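Local coordinates for protein reducing-end xylose-releasing exo-oligoxylanase Rex8A (Paenibacillus barcinonensis, PDB 6SUD) that depolymerises xylan fragments as a family 8 glycosidase, releasing xylose from the reducing ends of linear and branched xylooligosaccharides, at residues D83-F88 with Y151-Q156; R260-D265 with A295-I300. The protein carries 1 engineered substitution. One frame throughout, in Å; residues are numbered along the deposited sequence.

Interaction 1: residues D83-F88 with Y151-Q156; sequences DKKHEF and YDYQAQ. With EDO (1,2-ethanediol), chain H; EDO (1,2-ethanediol), chain C.
Tyr153 meets Phe88 with one side of its ring, CD1 and CE1, and Lys85 with its hydroxyl. From CB the side chain leaves with CG anti to its own carbonyl carbon (chi1 -53°), which aims the ring at the neighbouring helix. Both ring atoms lie near a single atom of the partner: Tyr153 CD1 comes to 3.9 Å from Phe88 CE1, and Tyr153 CE1 sits closer still to the same Phe88 CE1, at 3.7 Å. The two rings form an offset edge-to-face pair: Phe88 turns its edge toward the face of Tyr153, the planes standing at 89°. On the opposite face the carbonyl oxygen Tyr151 O lies over the ring centre, 3.3 Å above the plane. At the tip, Tyr153 OH accepts a hydrogen bond from Lys85 NZ (3.0 Å); the otherwise extended lysine chain bends at its last torsion (chi4 -66°) and brings NZ to the ring edge, near its plane. Asp89 ties these ends together, with one carboxylate oxygen bonded to Tyr153 OH and the other in a salt bridge to Lys85. A phenylalanine here would probably leave Lys85 and Asp89 without the hydroxyl they share. The contact thus joins the first turns of helices 85-99 and 153-170, while Phe88 also packs on Met76, Ala79 and Val80 of helix 69-81, and helix 127-144 touches Phe88 through Ala140 and Tyr153 through Leu137.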
loop_
_atom_site.group_PDB
_atom_site.type_symbol
_atom_site.label_atom_id
_atom_site.label_comp_id
_atom_site.label_asym_id
_atom_site.label_seq_id
_atom_site.Cartn_x
_atom_site.Cartn_y
_atom_site.Cartn_z
ATOM N N ASP A 83 10.601 2.316 13.124
ATOM C CA ASP A 83 10.620 2.621 14.580
ATOM C C ASP A 83 10.796 4.138 14.765
ATOM O O ASP A 83 11.674 4.570 15.582
ATOM C CB ASP A 83 11.698 1.795 15.289
ATOM C CG ASP A 83 11.617 1.829 16.803
ATOM O OD1 ASP A 83 10.561 2.223 17.322
ATOM O OD2 ASP A 83 12.614 1.457 17.459
ATOM N N LYS A 84 9.986 4.926 14.058
ATOM C CA LYS A 84 10.091 6.414 14.062
ATOM C C LYS A 84 8.803 7.007 14.630
ATOM O O LYS A 84 7.962 7.527 13.873
ATOM C CB LYS A 84 10.447 6.946 12.675
ATOM C CG LYS A 84 11.758 6.404 12.132
ATOM C CD LYS A 84 12.983 7.118 12.621
ATOM C CE LYS A 84 14.237 6.728 11.867
ATOM N NZ LYS A 84 15.444 7.376 12.431
ATOM N N LYS A 85 8.667 6.920 15.946
ATOM C CA LYS A 85 7.407 7.250 16.640
ATOM C C LYS A 85 7.050 8.733 16.473
ATOM O O LYS A 85 5.859 9.034 16.325
ATOM C CB LYS A 85 7.514 6.875 18.117
ATOM C CG LYS A 85 6.189 6.981 18.856
ATOM C CD LYS A 85 6.194 6.335 20.220
ATOM C CE LYS A 85 4.812 6.199 20.818
ATOM N NZ LYS A 85 4.227 7.531 21.098
ATOM N N HIS A 86 8.030 9.634 16.522
ATOM C CA HIS A 86 7.770 11.100 16.513
ATOM C C HIS A 86 7.083 11.496 15.204
ATOM O O HIS A 86 6.032 12.179 15.258
ATOM C CB HIS A 86 9.049 11.876 16.802
ATOM C CG HIS A 86 8.867 13.357 16.743
ATOM N ND1 HIS A 86 9.614 14.137 15.902
ATOM C CD2 HIS A 86 8.039 14.199 17.402
ATOM C CE1 HIS A 86 9.289 15.402 16.063
ATOM N NE2 HIS A 86 8.308 15.468 16.956
ATOM N N GLU A 87 7.608 11.021 14.080
ATOM C CA GLU A 87 7.011 11.282 12.753
ATOM C C GLU A 87 5.658 10.578 12.643
ATOM O O GLU A 87 4.731 11.201 12.126
ATOM C CB GLU A 87 7.916 10.770 11.642
ATOM C CG GLU A 87 9.204 11.540 11.529
ATOM C CD GLU A 87 10.291 11.287 12.552
ATOM O OE1 GLU A 87 10.166 10.373 13.403
ATOM O OE2 GLU A 87 11.279 12.018 12.484
ATOM N N PHE A 88 5.561 9.334 13.120
ATOM C CA PHE A 88 4.292 8.564 13.080
ATOM C C PHE A 88 3.191 9.406 13.725
ATOM O O PHE A 88 2.116 9.597 13.115
ATOM C CB PHE A 88 4.433 7.235 13.820
ATOM C CG PHE A 88 3.196 6.378 13.803
ATOM C CD1 PHE A 88 2.135 6.643 14.653
ATOM C CD2 PHE A 88 3.093 5.310 12.929
ATOM C CE1 PHE A 88 1.008 5.837 14.648
ATOM C CE2 PHE A 88 1.963 4.510 12.911
ATOM C CZ PHE A 88 0.916 4.790 13.757
ATOM N N TYR A 151 -3.641 9.082 20.657
ATOM C CA TYR A 151 -2.535 8.103 20.462
ATOM C C TYR A 151 -2.867 6.780 21.158
ATOM O O TYR A 151 -1.934 6.005 21.410
ATOM C CB TYR A 151 -1.208 8.739 20.893
ATOM C CG TYR A 151 -0.962 10.096 20.276
ATOM C CD1 TYR A 151 -0.442 10.237 19.001
ATOM C CD2 TYR A 151 -1.271 11.259 20.963
ATOM C CE1 TYR A 151 -0.251 11.488 18.434
ATOM C CE2 TYR A 151 -1.062 12.517 20.424
ATOM C CZ TYR A 151 -0.549 12.636 19.148
ATOM O OH TYR A 151 -0.349 13.876 18.588
ATOM N N ASP A 152 -4.156 6.531 21.438
ATOM C CA ASP A 152 -4.687 5.207 21.851
ATOM C C ASP A 152 -4.835 4.352 20.584
ATOM O O ASP A 152 -5.971 4.081 20.169
ATOM C CB ASP A 152 -6.000 5.340 22.635
ATOM C CG ASP A 152 -7.099 6.133 21.950
ATOM O OD1 ASP A 152 -6.780 7.121 21.306
ATOM O OD2 ASP A 152 -8.286 5.751 22.090
ATOM N N TYR A 153 -3.702 3.924 20.015
ATOM C CA TYR A 153 -3.582 3.393 18.631
ATOM C C TYR A 153 -4.525 2.210 18.378
ATOM O O TYR A 153 -5.214 2.214 17.331
ATOM C CB TYR A 153 -2.146 2.948 18.353
ATOM C CG TYR A 153 -1.101 3.986 18.640
ATOM C CD1 TYR A 153 -1.051 5.176 17.936
ATOM C CD2 TYR A 153 -0.128 3.760 19.598
ATOM C CE1 TYR A 153 -0.069 6.121 18.180
ATOM C CE2 TYR A 153 0.861 4.696 19.856
ATOM C CZ TYR A 153 0.890 5.880 19.146
ATOM O OH TYR A 153 1.867 6.807 19.390
ATOM N N GLN A 154 -4.564 1.222 19.283
ATOM C CA GLN A 154 -5.377 -0.010 19.069
ATOM C C GLN A 154 -6.851 0.378 18.942
ATOM O O GLN A 154 -7.498 -0.093 17.992
ATOM C CB GLN A 154 -5.204 -1.039 20.190
ATOM C CG GLN A 154 -5.842 -2.383 19.872
ATOM C CD GLN A 154 -5.840 -3.310 21.065
ATOM O OE1 GLN A 154 -5.038 -4.234 21.156
ATOM N NE2 GLN A 154 -6.734 -3.060 22.006
ATOM N N ALA A 155 -7.372 1.207 19.852
ATOM C CA ALA A 155 -8.804 1.609 19.837
ATOM C C ALA A 155 -9.092 2.453 18.586
ATOM O O ALA A 155 -10.200 2.327 18.008
ATOM C CB ALA A 155 -9.171 2.329 21.107
ATOM N N GLN A 156 -8.128 3.273 18.159
ATOM C CA GLN A 156 -8.238 4.094 16.924
ATOM C C GLN A 156 -8.340 3.165 15.710
ATOM O O GLN A 156 -9.226 3.380 14.892
ATOM C CB GLN A 156 -7.064 5.071 16.791
ATOM C CG GLN A 156 -7.033 6.175 17.856
ATOM C CD GLN A 156 -8.203 7.132 17.797
ATOM O OE1 GLN A 156 -8.820 7.345 16.752
ATOM N NE2 GLN A 156 -8.513 7.739 18.935
HETATM C C1 EDO H . 11.242 8.821 16.564
HETATM O O1 EDO H . 11.876 9.654 15.600
HETATM C C2 EDO H . 11.849 7.483 16.619
HETATM O O2 EDO H . 11.562 6.736 17.789
HETATM C C1 EDO C . 13.702 10.569 13.504
HETATM O O1 EDO C . 13.719 11.982 13.379
HETATM C C2 EDO C . 13.695 10.011 12.193
HETATM O O2 EDO C . 14.783 10.515 11.447
#

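Interaction 2: residues R260-D265 with A295-I300; sequences RHFYSD and AFFSDI. With XYP (beta-D-xylopyranose), chain J; XYP (beta-D-xylopyranose), chain K.
Two donors of Ser298 grip Ala295 O, its OG at 2.8 Å from that oxygen and its backbone N at 3.2 Å, both from the same face of the carbonyl plane; the two bonds close the chain around Phe297, whose ring meets Phe262. The hydroxyl comes in tilted 24° from that plane. Phe297 and Phe262 make the contact itself, which is purely apolar. Phe262 CE2 touches Phe297 CZ at 3.8 Å, and the rings meet obliquely with 34° between their planes. Phe262 gets there with CG anti to the backbone N (chi1 -172°). One face of Phe297 is covered by its neighbour: Phe296 CD2 stands 3.4 Å above the ring centre.

Two residues beyond Phe262 the chain enters the xylose site, with Ser264 and then Asp265. There Asp265 OD1 accepts a hydrogen bond of 2.8 Å from O2 of the xylose in chain K, and Asp265 is inferred to be the proton acceptor of catalysis. Neither phenylalanine is among the residues lining the pocket; the pair joins the loop ahead of helix 268-280 to helix 285-297, with Leu325 of helix 322-331 touching both rings and Tyr308 of strand 306-308 meeting the Phe297 ring.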
loop_
_atom_site.group_PDB
_atom_site.type_symbol
_atom_site.label_atom_id
_atom_site.label_comp_id
_atom_site.label_asym_id
_atom_site.label_seq_id
_atom_site.Cartn_x
_atom_site.Cartn_y
_atom_site.Cartn_z
ATOM N N ARG A 260 -9.052 0.743 -17.198
ATOM C CA ARG A 260 -9.098 -0.669 -17.664
ATOM C C ARG A 260 -7.698 -1.244 -17.843
ATOM O O ARG A 260 -7.590 -2.463 -18.035
ATOM C CB ARG A 260 -9.854 -0.745 -18.986
ATOM C CG ARG A 260 -11.335 -0.442 -18.829
ATOM C CD ARG A 260 -12.081 -0.549 -20.145
ATOM N NE ARG A 260 -11.523 0.421 -21.077
ATOM C CZ ARG A 260 -11.852 0.538 -22.361
ATOM N NH1 ARG A 260 -12.749 -0.269 -22.904
ATOM N NH2 ARG A 260 -11.262 1.457 -23.105
ATOM N N HIS A 261 -6.671 -0.395 -17.810
ATOM C CA HIS A 261 -5.309 -0.754 -18.271
ATOM C C HIS A 261 -4.332 -0.828 -17.106
ATOM O O HIS A 261 -4.704 -0.465 -15.970
ATOM C CB HIS A 261 -4.852 0.236 -19.332
ATOM C CG HIS A 261 -5.870 0.399 -20.402
ATOM N ND1 HIS A 261 -6.247 -0.652 -21.222
ATOM C CD2 HIS A 261 -6.611 1.464 -20.774
ATOM C CE1 HIS A 261 -7.171 -0.233 -22.067
ATOM N NE2 HIS A 261 -7.403 1.066 -21.820
ATOM N N PHE A 262 -3.107 -1.274 -17.408
ATOM C CA PHE A 262 -2.007 -1.383 -16.423
ATOM C C PHE A 262 -1.288 -0.035 -16.346
ATOM O O PHE A 262 -0.539 0.321 -17.276
ATOM C CB PHE A 262 -1.069 -2.535 -16.779
ATOM C CG PHE A 262 -0.039 -2.809 -15.716
ATOM C CD1 PHE A 262 -0.371 -3.510 -14.564
ATOM C CD2 PHE A 262 1.252 -2.342 -15.848
ATOM C CE1 PHE A 262 0.583 -3.765 -13.584
ATOM C CE2 PHE A 262 2.196 -2.573 -14.865
ATOM C CZ PHE A 262 1.864 -3.286 -13.731
ATOM N N TYR A 263 -1.559 0.692 -15.264
ATOM C CA TYR A 263 -1.035 2.043 -14.941
ATOM C C TYR A 263 -0.906 2.143 -13.413
ATOM O O TYR A 263 -1.128 1.150 -12.718
ATOM C CB TYR A 263 -1.955 3.117 -15.524
ATOM C CG TYR A 263 -1.293 4.422 -15.904
ATOM C CD1 TYR A 263 -0.259 4.455 -16.827
ATOM C CD2 TYR A 263 -1.729 5.625 -15.369
ATOM C CE1 TYR A 263 0.337 5.652 -17.196
ATOM C CE2 TYR A 263 -1.142 6.831 -15.727
ATOM C CZ TYR A 263 -0.109 6.843 -16.644
ATOM O OH TYR A 263 0.457 8.039 -16.982
ATOM N N SER A 264 -0.603 3.342 -12.914
ATOM C CA SER A 264 -0.101 3.666 -11.545
ATOM C C SER A 264 -0.711 2.811 -10.420
ATOM O O SER A 264 0.070 2.249 -9.653
ATOM C CB SER A 264 -0.324 5.117 -11.270
ATOM O OG SER A 264 0.240 5.895 -12.309
ATOM N N ASP A 265 -2.037 2.730 -10.280
ATOM C CA ASP A 265 -2.653 1.973 -9.151
ATOM C C ASP A 265 -2.173 0.513 -9.184
ATOM O O ASP A 265 -1.709 -0.015 -8.126
ATOM C CB ASP A 265 -4.185 2.003 -9.195
ATOM C CG ASP A 265 -4.824 3.198 -8.515
ATOM O OD1 ASP A 265 -4.235 4.297 -8.556
ATOM O OD2 ASP A 265 -5.927 3.019 -7.969
ATOM N N ALA A 295 8.916 -11.635 -15.740
ATOM C CA ALA A 295 9.159 -12.078 -17.129
ATOM C C ALA A 295 8.651 -11.000 -18.097
ATOM O O ALA A 295 9.388 -10.680 -19.057
ATOM C CB ALA A 295 8.507 -13.412 -17.369
ATOM N N PHE A 296 7.449 -10.447 -17.861
ATOM C CA PHE A 296 6.842 -9.429 -18.762
ATOM C C PHE A 296 7.784 -8.226 -18.887
ATOM O O PHE A 296 7.951 -7.754 -20.009
ATOM C CB PHE A 296 5.447 -8.964 -18.325
ATOM C CG PHE A 296 4.839 -7.986 -19.302
ATOM C CD1 PHE A 296 4.250 -8.412 -20.490
ATOM C CD2 PHE A 296 4.915 -6.629 -19.066
ATOM C CE1 PHE A 296 3.732 -7.491 -21.392
ATOM C CE2 PHE A 296 4.431 -5.708 -19.983
ATOM C CZ PHE A 296 3.820 -6.144 -21.135
ATOM N N PHE A 297 8.418 -7.786 -17.802
ATOM C CA PHE A 297 9.244 -6.546 -17.781
ATOM C C PHE A 297 10.742 -6.859 -17.889
ATOM O O PHE A 297 11.538 -5.907 -17.815
ATOM C CB PHE A 297 8.931 -5.709 -16.539
ATOM C CG PHE A 297 7.600 -5.021 -16.663
ATOM C CD1 PHE A 297 7.403 -4.027 -17.605
ATOM C CD2 PHE A 297 6.521 -5.427 -15.891
ATOM C CE1 PHE A 297 6.169 -3.409 -17.741
ATOM C CE2 PHE A 297 5.287 -4.821 -16.040
ATOM C CZ PHE A 297 5.105 -3.822 -16.969
ATOM N N SER A 298 11.126 -8.120 -18.094
ATOM C CA SER A 298 12.547 -8.550 -18.003
ATOM C C SER A 298 13.408 -7.795 -19.028
ATOM O O SER A 298 14.519 -7.383 -18.650
ATOM C CB SER A 298 12.693 -10.030 -18.142
ATOM O OG SER A 298 12.190 -10.477 -19.378
ATOM N N ASP A 299 12.908 -7.613 -20.257
ATOM C CA ASP A 299 13.685 -7.024 -21.383
ATOM C C ASP A 299 13.204 -5.614 -21.719
ATOM O O ASP A 299 13.460 -5.164 -22.870
ATOM C CB ASP A 299 13.534 -7.844 -22.665
ATOM C CG ASP A 299 14.345 -9.119 -22.668
ATOM O OD1 ASP A 299 15.342 -9.172 -21.931
ATOM O OD2 ASP A 299 13.984 -10.034 -23.426
ATOM N N ILE A 300 12.517 -4.947 -20.789
ATOM C CA ILE A 300 11.993 -3.574 -21.024
ATOM C C ILE A 300 12.751 -2.600 -20.127
ATOM O O ILE A 300 12.774 -2.792 -18.893
ATOM C CB ILE A 300 10.468 -3.471 -20.834
ATOM C CG1 ILE A 300 9.726 -4.469 -21.734
ATOM C CG2 ILE A 300 10.035 -2.033 -21.083
ATOM C CD1 ILE A 300 8.246 -4.613 -21.445
HETATM O O1 XYP J . 0.150 10.159 -9.695
HETATM C C1 XYP J . -0.324 9.133 -8.815
HETATM C C2 XYP J . -0.975 9.813 -7.613
HETATM C C3 XYP J . -1.427 8.739 -6.661
HETATM C C4 XYP J . -2.433 7.840 -7.345
HETATM C C5 XYP J . -1.858 7.278 -8.638
HETATM O O2 XYP J . -0.097 10.705 -6.899
HETATM O O3 XYP J . -2.013 9.346 -5.509
HETATM O O4 XYP J . -2.758 6.805 -6.410
HETATM O O5 XYP J . -1.323 8.323 -9.470
HETATM O O1 XYP K . -5.295 9.134 -6.691
HETATM C C1 XYP K . -5.760 8.285 -5.617
HETATM C C2 XYP K . -5.147 6.883 -5.630
HETATM C C3 XYP K . -5.757 5.987 -4.559
HETATM C C4 XYP K . -6.195 6.840 -3.374
HETATM C C5 XYP K . -5.281 8.055 -3.269
HETATM O O2 XYP K . -5.259 6.271 -6.921
HETATM O O3 XYP K . -4.776 4.996 -4.210
HETATM O O4 XYP K . -7.544 7.269 -3.580
HETATM O O5 XYP K . -5.410 8.927 -4.391
#

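How the interactions relate
From the N terminus, interaction 1 comes first: the chain runs from 83-88 through 62 residues, taking in most of helix 85-99, two strands of a three-stranded antiparallel sheet and helix 127-144, before 151-156 closes that loop. Only later does interaction 2 open at 260-265, and it closes at 295-300 after a shorter excursion made mostly of helices 268-280 and 285-297. The two loops follow in series, neither nesting nor crossing. The centres of interaction 1 and interaction 2 lie about 35 Å apart, on opposite sides of the chain's centre. Within the helical barrel expected of family 8, interaction 1 ties helix starts together away from the xyloses, whereas interaction 2 joins the loop carrying Asp265 to helix 285-297.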